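Local coordinates for ferric uptake regulation protein (Helicobacter pylori, PDB 2XIG) that probably represses iron-regulated genes by binding their operators as a homodimer, with ferrous iron as cofactor, at residues C[16-21]-C[68-73]; C[30-35]-C[46-51]. The protein carries 2 engineered substitutions. One frame throughout, in Å; residues are numbered along the deposited sequence.

Contact 1 of 2, residues C[16-21]-C[68-73]; sequences MSIKKN and LNFLEK
The ring of F70 reaches out of helix 61-73 toward the last turn of helix 7-20 and the residue after it, where S17, I18 and N21 meet its outer end. With CG anti to the backbone N (chi1 175°), the phenyl group projects away from its own helix and spans the gap between the two backbones; the CA atoms of I18 and F70 are still 9.8 Å apart. The tight part is the meeting with I18. Its terminal methyl CD1 lies 3.7 Å from F70 CE1 and comes as near to CZ, and the two side chains meet at a slant, an apolar contact on the buried flank of the ring. S17 adds its hydroxyl, OG standing 3.8 Å from F70 CZ, again obliquely.

The opposite character appears at N21. This exposed side chain lies at the ring edge, near its plane, with N21 CG 4.3 Å from F70 CE2, so it borders the ring loosely on the solvent side. No hydrogen bond ties the segments, and only 160 Å² is buried. The contact joins the first helix to the probable recognition helix of the winged-helix DNA-binding domain. F70 also packs on L14 of helix 7-20 and on L23. I18 further rests on R29 of helix 27-38, L71 on V32 and V33 of that helix, and L68, L71 and E72 on I77 of strand 77-82.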
ATOM      1  N   MET C  16      -7.301   0.074  41.387  1.00 27.45           N
ATOM      2  CA  MET C  16      -8.595   0.680  41.657  1.00 31.13           C
ATOM      3  C   MET C  16      -9.545   0.550  40.470  1.00 34.55           C
ATOM      4  O   MET C  16     -10.742   0.333  40.645  1.00 36.03           O
ATOM      5  CB  MET C  16      -8.426   2.138  42.077  1.00 31.24           C
ATOM      6  CG  MET C  16      -7.789   2.279  43.445  1.00 32.26           C
ATOM      7  SD  MET C  16      -8.837   1.600  44.754  1.00 46.84           S
ATOM      8  CE  MET C  16     -10.069   2.896  44.879  1.00 51.74           C
ATOM      9  N   SER C  17      -9.001   0.668  39.264  1.00 31.91           N
ATOM     10  CA  SER C  17      -9.798   0.570  38.044  1.00 34.14           C
ATOM     11  C   SER C  17     -10.253  -0.866  37.798  1.00 36.35           C
ATOM     12  O   SER C  17     -11.344  -1.095  37.278  1.00 42.16           O
ATOM     13  CB  SER C  17      -8.999   1.088  36.845  1.00 36.95           C
ATOM     14  OG  SER C  17      -9.748   1.016  35.644  1.00 36.81           O
ATOM     15  N   ILE C  18      -9.414  -1.827  38.177  1.00 29.62           N
ATOM     16  CA  ILE C  18      -9.739  -3.241  38.010  1.00 35.00           C
ATOM     17  C   ILE C  18     -10.903  -3.645  38.912  1.00 40.41           C
ATOM     18  O   ILE C  18     -11.844  -4.306  38.478  1.00 42.63           O
ATOM     19  CB  ILE C  18      -8.526  -4.136  38.319  1.00 34.66           C
ATOM     20  CG1 ILE C  18      -7.486  -4.023  37.201  1.00 32.74           C
ATOM     21  CG2 ILE C  18      -8.957  -5.586  38.528  1.00 36.73           C
ATOM     22  CD1 ILE C  18      -8.039  -4.307  35.808  1.00 32.20           C
ATOM     23  N   LYS C  19     -10.829  -3.243  40.174  1.00 46.06           N
ATOM     24  CA  LYS C  19     -11.897  -3.536  41.117  1.00 52.16           C
ATOM     25  C   LYS C  19     -13.204  -2.880  40.673  1.00 57.05           C
ATOM     26  O   LYS C  19     -14.266  -3.505  40.704  1.00 58.98           O
ATOM     27  CB  LYS C  19     -11.504  -3.079  42.521  1.00 53.66           C
ATOM     28  CG  LYS C  19     -12.560  -3.338  43.577  1.00 59.53           C
ATOM     29  CD  LYS C  19     -11.922  -3.450  44.949  1.00 62.29           C
ATOM     30  CE  LYS C  19     -12.936  -3.201  46.049  1.00 65.80           C
ATOM     31  NZ  LYS C  19     -12.375  -3.559  47.379  1.00 67.49           N
ATOM     32  N   LYS C  20     -13.115  -1.624  40.247  1.00 54.47           N
ATOM     33  CA  LYS C  20     -14.278  -0.886  39.765  1.00 54.28           C
ATOM     34  C   LYS C  20     -14.975  -1.588  38.599  1.00 52.44           C
ATOM     35  O   LYS C  20     -16.203  -1.602  38.525  1.00 52.49           O
ATOM     36  CB  LYS C  20     -13.866   0.526  39.351  1.00 58.53           C
ATOM     37  CG  LYS C  20     -14.971   1.346  38.707  1.00 59.91           C
ATOM     38  CD  LYS C  20     -14.507   2.776  38.455  1.00 59.74           C
ATOM     39  CE  LYS C  20     -15.661   3.665  38.023  1.00 60.60           C
ATOM     40  NZ  LYS C  20     -15.238   5.082  37.838  1.00 60.06           N
ATOM     41  N   ASN C  21     -14.192  -2.167  37.693  1.00 47.47           N
ATOM     42  CA  ASN C  21     -14.738  -2.832  36.510  1.00 47.17           C
ATOM     43  C   ASN C  21     -15.081  -4.305  36.729  1.00 46.44           C
ATOM     44  O   ASN C  21     -15.396  -5.020  35.779  1.00 52.91           O
ATOM     45  CB  ASN C  21     -13.779  -2.702  35.320  1.00 46.24           C
ATOM     46  CG  ASN C  21     -13.911  -1.375  34.600  1.00 46.97           C
ATOM     47  OD1 ASN C  21     -13.299  -0.378  34.986  1.00 48.73           O
ATOM     48  ND2 ASN C  21     -14.704  -1.360  33.535  1.00 46.99           N
ATOM     49  N   LEU C  68      -3.866  -5.037  26.529  1.00 19.51           N
ATOM     50  CA  LEU C  68      -3.584  -3.779  25.853  1.00 18.26           C
ATOM     51  C   LEU C  68      -4.871  -3.024  25.538  1.00 24.27           C
ATOM     52  O   LEU C  68      -4.942  -1.806  25.702  1.00 23.64           O
ATOM     53  CB  LEU C  68      -2.777  -4.015  24.566  1.00 18.92           C
ATOM     54  CG  LEU C  68      -1.310  -4.399  24.782  1.00 21.13           C
ATOM     55  CD1 LEU C  68      -0.623  -4.784  23.472  1.00 22.36           C
ATOM     56  CD2 LEU C  68      -0.543  -3.276  25.463  1.00 21.01           C
ATOM     57  N   ASN C  69      -5.888  -3.748  25.089  1.00 20.10           N
ATOM     58  CA  ASN C  69      -7.169  -3.115  24.778  1.00 23.40           C
ATOM     59  C   ASN C  69      -7.810  -2.459  26.000  1.00 21.15           C
ATOM     60  O   ASN C  69      -8.338  -1.356  25.913  1.00 22.23           O
ATOM     61  CB  ASN C  69      -8.130  -4.113  24.133  1.00 21.65           C
ATOM     62  CG  ASN C  69      -7.718  -4.485  22.711  1.00 29.38           C
ATOM     63  OD1 ASN C  69      -7.165  -3.664  21.981  1.00 29.57           O
ATOM     64  ND2 ASN C  69      -7.990  -5.725  22.318  1.00 31.04           N
ATOM     65  N   PHE C  70      -7.767  -3.146  27.133  1.00 22.49           N
ATOM     66  CA  PHE C  70      -8.284  -2.574  28.380  1.00 25.31           C
ATOM     67  C   PHE C  70      -7.494  -1.341  28.819  1.00 27.99           C
ATOM     68  O   PHE C  70      -8.063  -0.276  29.093  1.00 24.33           O
ATOM     69  CB  PHE C  70      -8.250  -3.598  29.513  1.00 25.62           C
ATOM     70  CG  PHE C  70      -8.658  -3.023  30.848  1.00 23.52           C
ATOM     71  CD1 PHE C  70      -7.707  -2.537  31.731  1.00 21.03           C
ATOM     72  CD2 PHE C  70      -9.996  -2.935  31.197  1.00 22.98           C
ATOM     73  CE1 PHE C  70      -8.082  -1.992  32.951  1.00 30.87           C
ATOM     74  CE2 PHE C  70     -10.378  -2.392  32.421  1.00 26.11           C
ATOM     75  CZ  PHE C  70      -9.420  -1.921  33.294  1.00 31.09           C
ATOM     76  N   LEU C  71      -6.179  -1.502  28.916  1.00 19.18           N
ATOM     77  CA  LEU C  71      -5.311  -0.424  29.352  1.00 19.62           C
ATOM     78  C   LEU C  71      -5.469   0.799  28.477  1.00 17.38           C
ATOM     79  O   LEU C  71      -5.416   1.923  28.959  1.00 22.34           O
ATOM     80  CB  LEU C  71      -3.848  -0.876  29.345  1.00 18.74           C
ATOM     81  CG  LEU C  71      -3.453  -1.930  30.376  1.00 18.30           C
ATOM     82  CD1 LEU C  71      -1.997  -2.306  30.152  1.00 20.97           C
ATOM     83  CD2 LEU C  71      -3.686  -1.405  31.830  1.00 15.03           C
ATOM     84  N   GLU C  72      -5.654   0.591  27.175  1.00 19.74           N
ATOM     85  CA  GLU C  72      -5.749   1.729  26.285  1.00 22.28           C
ATOM     86  C   GLU C  72      -7.117   2.390  26.399  1.00 26.73           C
ATOM     87  O   GLU C  72      -7.234   3.615  26.355  1.00 28.47           O
ATOM     88  CB  GLU C  72      -5.437   1.324  24.837  1.00 31.58           C
ATOM     89  CG  GLU C  72      -6.645   1.152  23.953  1.00 39.76           C
ATOM     90  CD  GLU C  72      -6.827   2.301  22.981  1.00 45.67           C
ATOM     91  OE1 GLU C  72      -6.588   3.463  23.365  1.00 44.51           O
ATOM     92  OE2 GLU C  72      -7.195   2.033  21.816  1.00 53.50           O
ATOM     93  N   LYS C  73      -8.159   1.591  26.568  1.00 24.36           N
ATOM     94  CA  LYS C  73      -9.477   2.197  26.681  1.00 27.43           C
ATOM     95  C   LYS C  73      -9.648   2.948  28.004  1.00 31.71           C
ATOM     96  O   LYS C  73     -10.413   3.907  28.075  1.00 37.47           O
ATOM     97  CB  LYS C  73     -10.584   1.180  26.434  1.00 31.32           C
ATOM     98  CG  LYS C  73     -11.197   0.563  27.647  1.00 39.45           C
ATOM     99  CD  LYS C  73     -12.451  -0.187  27.238  1.00 46.87           C
ATOM    100  CE  LYS C  73     -13.399  -0.333  28.403  1.00 55.57           C
ATOM    101  NZ  LYS C  73     -13.686   0.999  29.011  1.00 59.22           N
TER

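Contact 2 of 2, residues C[30-35]-C[46-51]; sequences EEVVSV and EEITHS
V32 and V35, one helical turn apart on helix 27-38, pack against I48 and S51, likewise one turn apart on helix 45-52, inside the winged-helix DNA-binding domain of the Fur family. The backbones come close, V32 CA and I48 CA being 6.9 Å apart, and the contact is made by small and medium side chains.

I48 points its CB toward helix 27-38 and presents the branch methyl CG2, which lies 4.2 Å from V32 CG2. The CB of V32 points along the interface rather than straight across it, but its other methyl is also close, with V32 CG1 4.3 Å from I48 CG2. I48 CG2 thus sits about equally near both methyls of V32.

V35 and S51 turn their CB atoms toward each other. With V35 CG1 anti to the backbone N (chi1 166°), CG2 is set beside that nitrogen and anti to the carbonyl carbon, and from there it meets the serine methylene, 4.1 Å from S51 CB. V35 CG1 lies about equally near S51 CB and S51 OG, 4.3 Å from the first and 4.2 Å from the second. L43, in the loop before helix 45-52, touches both V35 and I48, while V33 faces L7 and L11 of helix 7-20.

No hydrogen bond crosses the contact. Within helix 27-38, S34 OG donates to E30 O over 2.9 Å, approaching 37° above the carbonyl plane, while S34 N bonds to the same oxygen from the opposite face.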
ATOM      1  N   GLU C  30      -0.150  -5.988  35.323  1.00 26.12           N
ATOM      2  CA  GLU C  30       0.791  -5.058  35.935  1.00 24.70           C
ATOM      3  C   GLU C  30       2.138  -5.112  35.207  1.00 23.85           C
ATOM      4  O   GLU C  30       2.811  -4.099  35.059  1.00 21.17           O
ATOM      5  CB  GLU C  30       0.977  -5.365  37.435  1.00 29.36           C
ATOM      6  CG  GLU C  30      -0.305  -5.259  38.261  1.00 30.92           C
ATOM      7  CD  GLU C  30      -0.097  -5.559  39.746  1.00 38.89           C
ATOM      8  OE1 GLU C  30      -0.980  -5.186  40.548  1.00 39.94           O
ATOM      9  OE2 GLU C  30       0.939  -6.162  40.112  1.00 38.15           O
ATOM     10  N   GLU C  31       2.526  -6.295  34.749  1.00 24.05           N
ATOM     11  CA  GLU C  31       3.791  -6.437  34.035  1.00 25.21           C
ATOM     12  C   GLU C  31       3.779  -5.692  32.691  1.00 19.86           C
ATOM     13  O   GLU C  31       4.779  -5.088  32.307  1.00 18.69           O
ATOM     14  CB  GLU C  31       4.147  -7.912  33.833  1.00 35.71           C
ATOM     15  CG  GLU C  31       5.613  -8.142  33.474  1.00 46.33           C
ATOM     16  CD  GLU C  31       6.564  -7.497  34.473  1.00 53.80           C
ATOM     17  OE1 GLU C  31       6.220  -7.444  35.672  1.00 60.05           O
ATOM     18  OE2 GLU C  31       7.656  -7.046  34.063  1.00 54.34           O
ATOM     19  N   VAL C  32       2.653  -5.727  31.980  1.00 19.93           N
ATOM     20  CA  VAL C  32       2.522  -4.969  30.732  1.00 20.58           C
ATOM     21  C   VAL C  32       2.704  -3.464  30.977  1.00 22.14           C
ATOM     22  O   VAL C  32       3.396  -2.760  30.232  1.00 18.09           O
ATOM     23  CB  VAL C  32       1.152  -5.202  30.063  1.00 18.67           C
ATOM     24  CG1 VAL C  32       0.939  -4.208  28.924  1.00 16.45           C
ATOM     25  CG2 VAL C  32       1.050  -6.636  29.531  1.00 24.86           C
ATOM     26  N   VAL C  33       2.062  -2.967  32.024  1.00 19.21           N
ATOM     27  CA  VAL C  33       2.201  -1.554  32.357  1.00 15.56           C
ATOM     28  C   VAL C  33       3.655  -1.249  32.679  1.00 13.84           C
ATOM     29  O   VAL C  33       4.196  -0.253  32.207  1.00 15.30           O
ATOM     30  CB  VAL C  33       1.305  -1.146  33.540  1.00 22.58           C
ATOM     31  CG1 VAL C  33       1.635   0.285  33.996  1.00 21.70           C
ATOM     32  CG2 VAL C  33      -0.158  -1.258  33.152  1.00 22.92           C
ATOM     33  N   SER C  34       4.284  -2.115  33.466  1.00 18.15           N
ATOM     34  CA  SER C  34       5.655  -1.879  33.909  1.00 22.44           C
ATOM     35  C   SER C  34       6.646  -1.940  32.743  1.00 18.65           C
ATOM     36  O   SER C  34       7.558  -1.123  32.664  1.00 20.94           O
ATOM     37  CB  SER C  34       6.047  -2.864  35.012  1.00 21.79           C
ATOM     38  OG  SER C  34       5.184  -2.738  36.131  1.00 25.37           O
ATOM     39  N   VAL C  35       6.467  -2.905  31.844  1.00 18.49           N
ATOM     40  CA  VAL C  35       7.304  -2.953  30.645  1.00 20.54           C
ATOM     41  C   VAL C  35       7.240  -1.630  29.876  1.00 21.45           C
ATOM     42  O   VAL C  35       8.271  -1.072  29.499  1.00 19.91           O
ATOM     43  CB  VAL C  35       6.945  -4.143  29.720  1.00 17.04           C
ATOM     44  CG1 VAL C  35       7.581  -3.962  28.350  1.00 20.83           C
ATOM     45  CG2 VAL C  35       7.394  -5.458  30.352  1.00 23.31           C
ATOM     46  N   GLU C  46       3.877  -7.732  19.960  1.00 21.64           N
ATOM     47  CA  GLU C  46       4.848  -8.821  19.884  1.00 22.05           C
ATOM     48  C   GLU C  46       6.034  -8.588  20.818  1.00 18.14           C
ATOM     49  O   GLU C  46       6.439  -9.485  21.545  1.00 19.23           O
ATOM     50  CB  GLU C  46       5.339  -9.010  18.439  1.00 30.53           C
ATOM     51  CG  GLU C  46       4.287  -9.581  17.492  1.00 38.49           C
ATOM     52  CD  GLU C  46       4.651  -9.418  16.016  1.00 47.57           C
ATOM     53  OE1 GLU C  46       4.613  -8.274  15.514  1.00 51.50           O
ATOM     54  OE2 GLU C  46       4.957 -10.433  15.350  1.00 45.67           O
ATOM     55  N   GLU C  47       6.592  -7.382  20.794  1.00 19.31           N
ATOM     56  CA  GLU C  47       7.743  -7.068  21.638  1.00 23.42           C
ATOM     57  C   GLU C  47       7.395  -7.113  23.121  1.00 21.39           C
ATOM     58  O   GLU C  47       8.183  -7.566  23.951  1.00 18.44           O
ATOM     59  CB  GLU C  47       8.276  -5.680  21.305  1.00 25.94           C
ATOM     60  CG  GLU C  47       8.820  -5.534  19.915  1.00 29.67           C
ATOM     61  CD  GLU C  47       9.348  -4.141  19.679  1.00 38.40           C
ATOM     62  OE1 GLU C  47       8.543  -3.183  19.699  1.00 28.46           O
ATOM     63  OE2 GLU C  47      10.573  -4.010  19.474  1.00 47.47           O
ATOM     64  N   ILE C  48       6.215  -6.611  23.459  1.00 19.26           N
ATOM     65  CA  ILE C  48       5.747  -6.672  24.835  1.00 19.72           C
ATOM     66  C   ILE C  48       5.620  -8.125  25.281  1.00 17.81           C
ATOM     67  O   ILE C  48       5.977  -8.476  26.407  1.00 23.44           O
ATOM     68  CB  ILE C  48       4.408  -5.916  24.997  1.00 21.51           C
ATOM     69  CG1 ILE C  48       4.627  -4.419  24.781  1.00 16.59           C
ATOM     70  CG2 ILE C  48       3.788  -6.176  26.364  1.00 21.06           C
ATOM     71  CD1 ILE C  48       3.348  -3.645  24.458  1.00 21.50           C
ATOM     72  N   THR C  49       5.130  -8.974  24.381  1.00 17.25           N
ATOM     73  CA  THR C  49       4.966 -10.389  24.687  1.00 16.30           C
ATOM     74  C   THR C  49       6.334 -11.023  24.916  1.00 14.88           C
ATOM     75  O   THR C  49       6.516 -11.781  25.868  1.00 21.96           O
ATOM     76  CB  THR C  49       4.217 -11.126  23.556  1.00 22.39           C
ATOM     77  OG1 THR C  49       2.931 -10.520  23.370  1.00 22.32           O
ATOM     78  CG2 THR C  49       4.033 -12.611  23.882  1.00 22.51           C
ATOM     79  N   HIS C  50       7.288 -10.700  24.043  1.00 25.18           N
ATOM     80  CA  HIS C  50       8.661 -11.185  24.186  1.00 23.40           C
ATOM     81  C   HIS C  50       9.154 -10.916  25.609  1.00 18.76           C
ATOM     82  O   HIS C  50       9.681 -11.804  26.271  1.00 23.44           O
ATOM     83  CB  HIS C  50       9.608 -10.495  23.187  1.00 22.61           C
ATOM     84  CG  HIS C  50       9.639 -11.117  21.818  1.00 33.27           C
ATOM     85  ND1 HIS C  50       9.992 -12.432  21.600  1.00 36.92           N
ATOM     86  CD2 HIS C  50       9.402 -10.586  20.592  1.00 31.95           C
ATOM     87  CE1 HIS C  50       9.952 -12.690  20.303  1.00 38.06           C
ATOM     88  NE2 HIS C  50       9.595 -11.588  19.669  1.00 34.97           N
ATOM     89  N   SER C  51       8.999  -9.674  26.068  1.00 19.76           N
ATOM     90  CA  SER C  51       9.479  -9.289  27.395  1.00 18.76           C
ATOM     91  C   SER C  51       8.797 -10.075  28.523  1.00 24.68           C
ATOM     92  O   SER C  51       9.451 -10.572  29.446  1.00 24.67           O
ATOM     93  CB  SER C  51       9.280  -7.788  27.614  1.00 26.33           C
ATOM     94  OG  SER C  51       9.893  -7.049  26.576  1.00 33.19           O
TER

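Overall arrangement
Contacts 1 and 2 join four consecutive helices of the DNA-binding domain, with 30-35/46-51 nested inside the loop closed by 16-21/68-73. Their centres are 16 Å apart, yet the inward side of helix 61-73 joins them directly: L71 CD1 packs 3.7 Å from V33 CG2, and L68 CD2 reaches I48 CD1 at 4.0 Å. Helix 61-73, probably the DNA-recognition helix as in other winged-helix proteins, takes part in contact 1 and packs on contact 2. Contact 1 is remote from the metal sites. In contact 2 the I48 side chain is about 9 Å from those of H42 and E90, which bind zinc with H97 and H99, and about 13 Å from a zinc ion.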